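Long-range contacts in CrmK (Actinoalloteichus sp. WH1-2216-6, PDB 5I1V), which acts as an oxidase with covalently bound FAD and takes part in recycling shunt products during caerulomycin biosynthesis: residues G54-G62 / V70-L81; G128-G136 / G189-Y200. One frame throughout, in Å; residues are numbered along the deposited sequence. Where two conformers were deposited one is given.

Contact 1 (G54-G62 / V70-L81). With FAD (flavin-adenine dinucleotide), chain E.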
# COMPACT_ATOMS: atom_id res chain seq x y z
N GLY A 54 11.58 1.94 -36.38
CA GLY A 54 10.17 2.16 -36.56
C GLY A 54 9.25 1.41 -35.60
O GLY A 54 8.08 1.26 -35.90
N LYS A 55 9.78 0.92 -34.48
CA LYS A 55 8.98 0.20 -33.45
C LYS A 55 8.05 1.09 -32.70
O LYS A 55 8.37 2.23 -32.35
CB LYS A 55 9.90 -0.46 -32.42
CG LYS A 55 10.90 -1.37 -33.07
CD LYS A 55 11.69 -2.23 -32.10
CE LYS A 55 12.32 -3.35 -32.93
NZ LYS A 55 13.25 -4.16 -32.13
N ARG A 56 6.89 0.54 -32.36
CA ARG A 56 5.91 1.28 -31.58
C ARG A 56 6.31 1.19 -30.09
O ARG A 56 6.39 0.09 -29.55
CB ARG A 56 4.55 0.61 -31.82
CG ARG A 56 3.42 1.17 -31.00
CD ARG A 56 3.03 2.57 -31.46
NE ARG A 56 2.20 3.16 -30.42
CZ ARG A 56 0.96 2.76 -30.16
NH1 ARG A 56 0.37 1.82 -30.90
NH2 ARG A 56 0.28 3.32 -29.16
N LEU A 57 6.50 2.35 -29.46
CA LEU A 57 6.96 2.46 -28.11
C LEU A 57 5.92 3.15 -27.24
O LEU A 57 5.30 4.14 -27.67
CB LEU A 57 8.27 3.23 -28.10
CG LEU A 57 8.96 3.32 -26.73
CD1 LEU A 57 10.47 3.21 -26.84
CD2 LEU A 57 8.57 4.64 -26.08
N THR A 58 5.72 2.61 -26.04
CA THR A 58 4.97 3.33 -25.02
C THR A 58 5.74 3.28 -23.71
O THR A 58 6.62 2.42 -23.50
CB THR A 58 3.57 2.74 -24.78
OG1 THR A 58 3.70 1.34 -24.45
CG2 THR A 58 2.62 2.94 -26.05
N VAL A 59 5.35 4.17 -22.82
CA VAL A 59 5.96 4.30 -21.53
C VAL A 59 4.98 4.00 -20.40
O VAL A 59 3.85 4.42 -20.43
CB VAL A 59 6.39 5.74 -21.30
CG1 VAL A 59 7.15 5.89 -19.99
CG2 VAL A 59 7.23 6.18 -22.48
N ARG A 60 5.46 3.29 -19.40
CA ARG A 60 4.67 3.05 -18.23
C ARG A 60 5.39 3.61 -16.99
O ARG A 60 6.57 3.36 -16.84
CB ARG A 60 4.58 1.60 -18.00
CG ARG A 60 3.59 1.32 -16.89
CD ARG A 60 3.71 -0.06 -16.47
NE ARG A 60 2.96 -0.91 -17.35
CZ ARG A 60 3.43 -2.09 -17.74
NH1 ARG A 60 4.70 -2.48 -17.39
NH2 ARG A 60 2.62 -2.87 -18.50
N SER A 61 4.67 4.31 -16.12
CA SER A 61 5.23 4.77 -14.87
C SER A 61 4.58 3.95 -13.77
O SER A 61 5.18 2.95 -13.32
CB SER A 61 5.11 6.29 -14.72
OG SER A 61 5.91 6.92 -15.73
N GLY A 62 3.38 4.32 -13.35
CA GLY A 62 2.67 3.55 -12.34
C GLY A 62 1.66 2.53 -12.79
O GLY A 62 1.15 1.73 -11.95
N VAL A 70 -1.03 1.91 -22.86
CA VAL A 70 0.37 1.41 -22.76
C VAL A 70 0.46 0.02 -23.40
O VAL A 70 1.40 -0.29 -24.10
CB VAL A 70 0.82 1.33 -21.28
CG1 VAL A 70 2.23 0.75 -21.16
CG2 VAL A 70 0.72 2.65 -20.52
N ALA A 71 -0.57 -0.80 -23.15
CA ALA A 71 -0.55 -2.25 -23.29
C ALA A 71 -1.26 -2.80 -24.55
O ALA A 71 -1.35 -3.99 -24.73
CB ALA A 71 -1.14 -2.89 -22.03
N SER A 72 -1.71 -1.93 -25.45
CA SER A 72 -2.13 -2.34 -26.80
C SER A 72 -1.29 -3.49 -27.38
O SER A 72 -0.08 -3.42 -27.35
CB SER A 72 -2.02 -1.14 -27.75
OG SER A 72 -3.27 -0.54 -27.89
N PRO A 73 -1.94 -4.50 -27.99
CA PRO A 73 -1.22 -5.63 -28.62
C PRO A 73 -0.26 -5.24 -29.73
O PRO A 73 0.64 -6.02 -30.07
CB PRO A 73 -2.34 -6.51 -29.23
CG PRO A 73 -3.61 -5.77 -29.06
CD PRO A 73 -3.42 -4.66 -28.08
N ASP A 74 -0.41 -4.06 -30.30
CA ASP A 74 0.53 -3.65 -31.33
C ASP A 74 1.72 -2.87 -30.80
O ASP A 74 2.53 -2.39 -31.59
CB ASP A 74 -0.17 -2.84 -32.42
CG ASP A 74 -0.85 -1.63 -31.89
OD1 ASP A 74 -1.27 -1.63 -30.70
OD2 ASP A 74 -0.97 -0.68 -32.66
N VAL A 75 1.87 -2.75 -29.48
CA VAL A 75 3.05 -2.07 -28.97
C VAL A 75 4.24 -3.03 -28.91
O VAL A 75 4.13 -4.12 -28.34
CB VAL A 75 2.81 -1.48 -27.58
CG1 VAL A 75 4.11 -0.92 -26.99
CG2 VAL A 75 1.75 -0.40 -27.66
N ASP A 76 5.37 -2.59 -29.44
CA ASP A 76 6.53 -3.43 -29.60
C ASP A 76 7.51 -3.31 -28.42
O ASP A 76 8.22 -4.26 -28.12
CB ASP A 76 7.30 -3.07 -30.87
CG ASP A 76 6.47 -3.20 -32.13
OD1 ASP A 76 5.73 -4.22 -32.25
OD2 ASP A 76 6.56 -2.26 -32.99
N VAL A 77 7.58 -2.11 -27.80
CA VAL A 77 8.49 -1.87 -26.73
C VAL A 77 7.79 -1.05 -25.70
O VAL A 77 7.22 -0.01 -26.01
CB VAL A 77 9.75 -1.07 -27.17
CG1 VAL A 77 10.69 -0.84 -25.99
CG2 VAL A 77 10.42 -1.75 -28.32
N ILE A 78 7.82 -1.52 -24.46
CA ILE A 78 7.33 -0.74 -23.34
C ILE A 78 8.49 -0.37 -22.44
O ILE A 78 9.25 -1.24 -22.01
CB ILE A 78 6.27 -1.53 -22.56
CG1 ILE A 78 5.07 -1.72 -23.42
CG2 ILE A 78 5.94 -0.81 -21.24
CD1 ILE A 78 4.01 -2.62 -22.79
N VAL A 79 8.72 0.93 -22.24
CA VAL A 79 9.74 1.43 -21.36
C VAL A 79 9.09 1.60 -19.97
O VAL A 79 8.19 2.45 -19.82
CB VAL A 79 10.28 2.79 -21.84
CG1 VAL A 79 11.28 3.34 -20.86
CG2 VAL A 79 10.94 2.67 -23.21
N ASP A 80 9.54 0.83 -18.99
CA ASP A 80 8.91 0.83 -17.68
C ASP A 80 9.84 1.64 -16.78
O ASP A 80 10.98 1.27 -16.59
CB ASP A 80 8.71 -0.56 -17.17
CG ASP A 80 8.02 -0.63 -15.83
OD1 ASP A 80 8.38 0.09 -14.89
OD2 ASP A 80 7.09 -1.47 -15.70
N LEU A 81 9.32 2.73 -16.25
CA LEU A 81 10.12 3.69 -15.42
C LEU A 81 10.08 3.43 -13.92
O LEU A 81 10.52 4.27 -13.14
CB LEU A 81 9.64 5.09 -15.74
CG LEU A 81 9.88 5.57 -17.17
CD1 LEU A 81 9.58 7.06 -17.26
CD2 LEU A 81 11.29 5.34 -17.67
PA FAD E . 0.45 4.61 -16.65
O1A FAD E . -0.58 3.54 -16.95
O2A FAD E . 1.85 4.12 -16.44
O5B FAD E . 0.42 5.72 -17.75
C5B FAD E . -0.73 6.52 -18.02
C4B FAD E . -0.57 7.18 -19.39
O4B FAD E . 0.51 8.13 -19.27
C3B FAD E . -0.17 6.30 -20.56
O3B FAD E . -0.61 6.92 -21.75
C2B FAD E . 1.34 6.35 -20.53
O2B FAD E . 2.04 5.88 -21.68
C1B FAD E . 1.59 7.80 -20.11
N9A FAD E . 2.82 7.94 -19.30
C8A FAD E . 3.20 7.26 -18.17
N7A FAD E . 4.48 7.62 -17.81
C5A FAD E . 4.86 8.51 -18.71
C6A FAD E . 6.08 9.27 -18.86
N6A FAD E . 7.01 9.10 -17.94
N1A FAD E . 6.15 10.09 -19.91
C2A FAD E . 5.17 10.20 -20.83
N3A FAD E . 3.98 9.56 -20.73
C4A FAD E . 3.85 8.68 -19.70
N1 FAD E . -6.02 10.91 -10.77
C2 FAD E . -6.23 12.03 -10.05
O2 FAD E . -6.06 13.14 -10.56
N3 FAD E . -6.62 12.02 -8.75
C4 FAD E . -6.88 10.91 -8.07
O4 FAD E . -7.21 10.95 -6.87
C4X FAD E . -6.68 9.64 -8.76
N5 FAD E . -6.92 8.46 -8.12
C5X FAD E . -6.62 7.31 -8.75
C6 FAD E . -6.71 6.10 -8.07
C7 FAD E . -6.43 4.87 -8.66
C7M FAD E . -6.54 3.58 -7.84
C8 FAD E . -6.02 4.90 -10.08
C8M FAD E . -5.71 3.63 -10.83
C9 FAD E . -5.93 6.10 -10.80
C9A FAD E . -6.21 7.31 -10.18
N10 FAD E . -6.11 8.53 -10.86
C10 FAD E . -6.29 9.71 -10.17
C1' FAD E . -5.95 8.59 -12.32
C2' FAD E . -4.51 8.72 -12.69
O2' FAD E . -4.13 10.07 -12.53
C3' FAD E . -4.23 8.23 -14.07
O3' FAD E . -4.64 6.84 -14.16
C4' FAD E . -2.74 8.42 -14.44
O4' FAD E . -2.67 8.56 -15.86
C5' FAD E . -1.92 7.24 -13.96
O5' FAD E . -0.55 7.51 -14.25
P FAD E . 0.43 6.26 -14.18
O1P FAD E . 0.23 5.53 -12.91
O2P FAD E . 1.82 6.69 -14.54
O3P FAD E . -0.16 5.34 -15.37
O HOH W 1 -1.71 2.25 -27.41
O HOH W 2 1.00 0.52 -33.42
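The carbonyl oxygen of Arg-56 accepts two consecutive backbone N-H groups, Asp-76 N at 2.9 Å and Val-77 N at 3.1 Å from Arg-56 O. The same residue is held at its other end too, where Asp-76 OD2 receives Arg-56 N at 2.9 Å. That bond is nearly straight (170°), although it meets OD2 on the anti side and somewhat out of the carboxylate plane. The register slips here: Arg-56 lies opposite Val-75, but Leu-57 lies opposite Val-77. The Arg-56 guanidinium lies with one face over Val-75 CG2, while its NH1 makes a long salt bridge, 3.3 Å, to Asp-74 OD2 at its edge; NH2 bonds to Arg-492 O.

Beyond this point strands 57-60 and 77-80 run parallel, their axes 25° apart, in a mixed sheet of the FAD-binding domain where 57-60 is an outermost strand. The N-H and C=O of Thr-58 and Arg-60 face the partner strand, whereas Val-59 turns its carbonyl to the cofactor and takes the ribose hydroxyl O2B at 2.6 Å from Val-59 O.

Leu-57 CD1 packs on Val-79 CG2 at 3.7 Å, on the face that helix 40-52 covers. On the other face Thr-58 places OG1 between its own backbone N and carbonyl carbon (chi1 55°), from where OG1 donates to an in-plane lone pair of Val-70 O at 2.8 Å and fastens the loop. Arg-60 NH1 meets Asp-80 OD2 at 3.1 Å, in the guanidinium plane but with the carboxylate turned steeply against it; Asp-80 OD1 bonds to Ser-82 OG. Past the strand end, Ser-61 N and Gly-62 N donate to the diphosphate oxygens O2A and O2P, and Ser-61 OG donates to adenine N7A.

Contact 2 (G128-G136 / G189-Y200). With FAD (flavin-adenine dinucleotide), chain E.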
# COMPACT_ATOMS: atom_id res chain seq x y z
N GLY A 128 1.47 6.58 -10.65
CA GLY A 128 2.81 7.11 -11.01
C GLY A 128 2.75 8.58 -11.36
O GLY A 128 1.78 9.08 -12.00
N ALA A 129 3.81 9.28 -11.01
CA ALA A 129 3.93 10.70 -11.27
C ALA A 129 3.83 10.88 -12.77
O ALA A 129 3.20 11.82 -13.26
CB ALA A 129 5.29 11.21 -10.79
N GLY A 130 4.42 9.97 -13.50
CA GLY A 130 4.53 10.10 -14.94
C GLY A 130 3.25 10.38 -15.70
O GLY A 130 3.23 11.30 -16.48
N GLY A 131 2.19 9.60 -15.47
CA GLY A 131 0.86 9.84 -16.04
C GLY A 131 0.02 10.83 -15.27
O GLY A 131 -0.81 11.60 -15.83
N HIS A 132 0.25 10.88 -13.96
CA HIS A 132 -0.62 11.64 -13.09
C HIS A 132 -0.48 13.18 -13.22
O HIS A 132 -1.47 13.90 -13.41
CB HIS A 132 -0.36 11.22 -11.66
CG HIS A 132 -1.14 11.95 -10.65
ND1 HIS A 132 -2.50 11.77 -10.47
CD2 HIS A 132 -0.77 12.88 -9.74
CE1 HIS A 132 -2.91 12.53 -9.47
NE2 HIS A 132 -1.88 13.22 -9.02
N ILE A 133 0.75 13.68 -13.16
CA ILE A 133 0.94 15.09 -13.14
C ILE A 133 0.58 15.74 -14.48
O ILE A 133 -0.15 16.72 -14.49
CB ILE A 133 2.36 15.47 -12.65
CG1 ILE A 133 2.57 14.95 -11.22
CG2 ILE A 133 2.53 16.98 -12.71
CD1 ILE A 133 3.95 15.21 -10.66
N SER A 134 1.02 15.16 -15.59
CA SER A 134 0.83 15.73 -16.92
C SER A 134 -0.64 15.87 -17.31
O SER A 134 -0.98 16.69 -18.17
CB SER A 134 1.57 14.91 -18.00
OG SER A 134 1.16 13.54 -17.96
N GLY A 135 -1.51 15.07 -16.71
CA GLY A 135 -2.95 15.19 -16.90
C GLY A 135 -3.71 16.21 -16.07
O GLY A 135 -4.90 16.47 -16.32
N GLY A 136 -3.03 16.78 -15.07
CA GLY A 136 -3.63 17.75 -14.15
C GLY A 136 -4.16 17.11 -12.88
O GLY A 136 -5.29 17.31 -12.51
N GLY A 189 -1.97 18.37 -20.68
CA GLY A 189 -2.07 17.69 -21.97
C GLY A 189 -2.19 16.16 -21.89
O GLY A 189 -2.74 15.50 -22.78
N GLY A 190 -1.64 15.60 -20.81
CA GLY A 190 -1.83 14.19 -20.54
C GLY A 190 -0.67 13.36 -21.02
O GLY A 190 0.13 13.82 -21.80
N GLY A 191 -0.56 12.14 -20.49
CA GLY A 191 0.55 11.23 -20.76
C GLY A 191 0.55 10.64 -22.16
O GLY A 191 -0.50 10.55 -22.85
N GLY A 192 1.74 10.27 -22.58
CA GLY A 192 1.95 9.42 -23.78
C GLY A 192 1.88 10.23 -25.10
O GLY A 192 1.54 9.67 -26.18
N ASN A 193 2.10 11.53 -24.99
CA ASN A 193 1.84 12.45 -26.09
C ASN A 193 3.06 13.13 -26.70
O ASN A 193 3.15 13.24 -27.91
CB ASN A 193 0.88 13.55 -25.69
CG ASN A 193 -0.57 13.11 -25.71
OD1 ASN A 193 -1.08 12.63 -26.69
ND2 ASN A 193 -1.23 13.30 -24.62
N PHE A 194 3.89 13.72 -25.88
CA PHE A 194 4.94 14.62 -26.37
C PHE A 194 6.35 14.05 -26.33
O PHE A 194 7.20 14.52 -27.06
CB PHE A 194 4.88 15.93 -25.60
CG PHE A 194 3.50 16.58 -25.63
CD1 PHE A 194 3.08 17.31 -26.72
CD2 PHE A 194 2.65 16.46 -24.56
CE1 PHE A 194 1.83 17.87 -26.78
CE2 PHE A 194 1.37 17.00 -24.59
CZ PHE A 194 0.96 17.69 -25.71
N GLY A 195 6.57 13.03 -25.53
CA GLY A 195 7.88 12.49 -25.25
C GLY A 195 7.87 11.78 -23.95
O GLY A 195 6.80 11.69 -23.29
N VAL A 196 9.03 11.27 -23.53
CA VAL A 196 9.13 10.52 -22.29
C VAL A 196 9.51 11.48 -21.17
O VAL A 196 10.63 12.03 -21.13
CB VAL A 196 10.12 9.43 -22.35
CG1 VAL A 196 10.17 8.65 -21.01
CG2 VAL A 196 9.80 8.51 -23.48
N ILE A 197 8.60 11.65 -20.22
CA ILE A 197 8.90 12.49 -19.07
C ILE A 197 9.84 11.70 -18.16
O ILE A 197 9.46 10.63 -17.72
CB ILE A 197 7.61 12.85 -18.29
CG1 ILE A 197 6.67 13.64 -19.19
CG2 ILE A 197 7.89 13.69 -17.04
CD1 ILE A 197 5.23 13.41 -18.79
N THR A 198 11.03 12.22 -17.86
CA THR A 198 11.90 11.52 -16.94
C THR A 198 11.78 12.04 -15.49
O THR A 198 11.95 11.27 -14.49
CB THR A 198 13.35 11.60 -17.45
OG1 THR A 198 13.67 12.93 -17.74
CG2 THR A 198 13.46 10.80 -18.73
N ARG A 199 11.52 13.33 -15.32
CA ARG A 199 11.39 13.89 -13.97
C ARG A 199 10.67 15.22 -14.04
O ARG A 199 10.61 15.85 -15.05
CB ARG A 199 12.76 14.06 -13.26
CG ARG A 199 13.70 15.00 -13.97
CD ARG A 199 15.20 14.75 -13.66
NE ARG A 199 15.67 13.54 -14.30
CZ ARG A 199 16.15 12.47 -13.66
NH1 ARG A 199 16.34 12.50 -12.36
NH2 ARG A 199 16.49 11.39 -14.35
N TYR A 200 10.13 15.63 -12.90
CA TYR A 200 9.35 16.85 -12.75
C TYR A 200 10.03 17.58 -11.61
O TYR A 200 10.64 16.95 -10.72
CB TYR A 200 7.92 16.57 -12.26
CG TYR A 200 6.97 15.80 -13.12
CD1 TYR A 200 6.25 16.46 -14.09
CD2 TYR A 200 6.74 14.44 -12.93
CE1 TYR A 200 5.30 15.82 -14.87
CE2 TYR A 200 5.79 13.76 -13.72
CZ TYR A 200 5.06 14.46 -14.69
OH TYR A 200 4.09 13.87 -15.48
PA FAD E . 0.45 4.61 -16.65
O1A FAD E . -0.58 3.54 -16.95
O2A FAD E . 1.85 4.12 -16.44
O5B FAD E . 0.42 5.72 -17.75
C5B FAD E . -0.73 6.52 -18.02
C4B FAD E . -0.57 7.18 -19.39
O4B FAD E . 0.51 8.13 -19.27
C3B FAD E . -0.17 6.30 -20.56
O3B FAD E . -0.61 6.92 -21.75
C2B FAD E . 1.34 6.35 -20.53
O2B FAD E . 2.04 5.88 -21.68
C1B FAD E . 1.59 7.80 -20.11
N9A FAD E . 2.82 7.94 -19.30
C8A FAD E . 3.20 7.26 -18.17
N7A FAD E . 4.48 7.62 -17.81
C5A FAD E . 4.86 8.51 -18.71
C6A FAD E . 6.08 9.27 -18.86
N6A FAD E . 7.01 9.10 -17.94
N1A FAD E . 6.15 10.09 -19.91
C2A FAD E . 5.17 10.20 -20.83
N3A FAD E . 3.98 9.56 -20.73
C4A FAD E . 3.85 8.68 -19.70
N1 FAD E . -6.02 10.91 -10.77
C2 FAD E . -6.23 12.03 -10.05
O2 FAD E . -6.06 13.14 -10.56
N3 FAD E . -6.62 12.02 -8.75
C4 FAD E . -6.88 10.91 -8.07
O4 FAD E . -7.21 10.95 -6.87
C4X FAD E . -6.68 9.64 -8.76
N5 FAD E . -6.92 8.46 -8.12
C5X FAD E . -6.62 7.31 -8.75
C6 FAD E . -6.71 6.10 -8.07
C7 FAD E . -6.43 4.87 -8.66
C7M FAD E . -6.54 3.58 -7.84
C8 FAD E . -6.02 4.90 -10.08
C8M FAD E . -5.71 3.63 -10.83
C9 FAD E . -5.93 6.10 -10.80
C9A FAD E . -6.21 7.31 -10.18
N10 FAD E . -6.11 8.53 -10.86
C10 FAD E . -6.29 9.71 -10.17
C1' FAD E . -5.95 8.59 -12.32
C2' FAD E . -4.51 8.72 -12.69
O2' FAD E . -4.13 10.07 -12.53
C3' FAD E . -4.23 8.23 -14.07
O3' FAD E . -4.64 6.84 -14.16
C4' FAD E . -2.74 8.42 -14.44
O4' FAD E . -2.67 8.56 -15.86
C5' FAD E . -1.92 7.24 -13.96
O5' FAD E . -0.55 7.51 -14.25
P FAD E . 0.43 6.26 -14.18
O1P FAD E . 0.23 5.53 -12.91
O2P FAD E . 1.82 6.69 -14.54
O3P FAD E . -0.16 5.34 -15.37
O HOH W 3 -2.03 11.24 -18.36
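Tyr-200 holds CG anti to its own carbonyl carbon (chi1 -65°), which carries the ring from strand 196-202 onto segment 128-136, where Ile-133, its CG1 likewise anti to the carbonyl carbon (chi1 -61°), lays CD1 over the ring face. CD1 stands 3.9 Å from the centroid of the Tyr-200 ring and 17° off its normal, a CH-pi contact. Ile-197 CG2 lies over the opposite face, so the ring is sandwiched between isoleucines, with Ala-129 CB 3.9 Å from Tyr-200 CE2. Tyr-200 OH donates to Gly-130 O at 2.9 Å, approaching from above the carbonyl plane. A phenylalanine in its place lacks the hydroxyl and would probably leave Gly-130 O without this donor, the helix less firmly tied to the strand. At the other end of the contact, Gly-190 N donates a hydrogen bond to Ser-134 O at 2.9 Å, and a water joins Gly-131 O to Gly-191 N.

The contact shapes an FAD site. Gly-128 N, at the N-cap, and Gly-131 N donate to phosphate oxygens O1P and O2P, so the helix N terminus probably offsets their negative charge. Across from it, Ile-197 N donates to N1A while Ile-197 O accepts from N6A, a donor-acceptor pair that matches the edge of adenine.

From the N terminus, contact 1 comes first: it closes a loop of seven residues, 63-69, which carries His-64 and Cys-65 of the FAD site. Contact 2 opens later and closes 52 residues, among them strands 152-160 and 166-172 and helix 180-185. The two are in series, neither nested nor crossing, with centres 14 Å apart. Contact 1 belongs to the small mixed sheet, whereas contact 2 joins helix 129-132 to the five-stranded antiparallel sheet. They also touch directly: Val-59 CG2 meets Val-196 CG2 at 3.6 Å, and Ser-61 OG packs on Gly-130 CA. FAD touches both, and helix 40-52 packs against side chains of each.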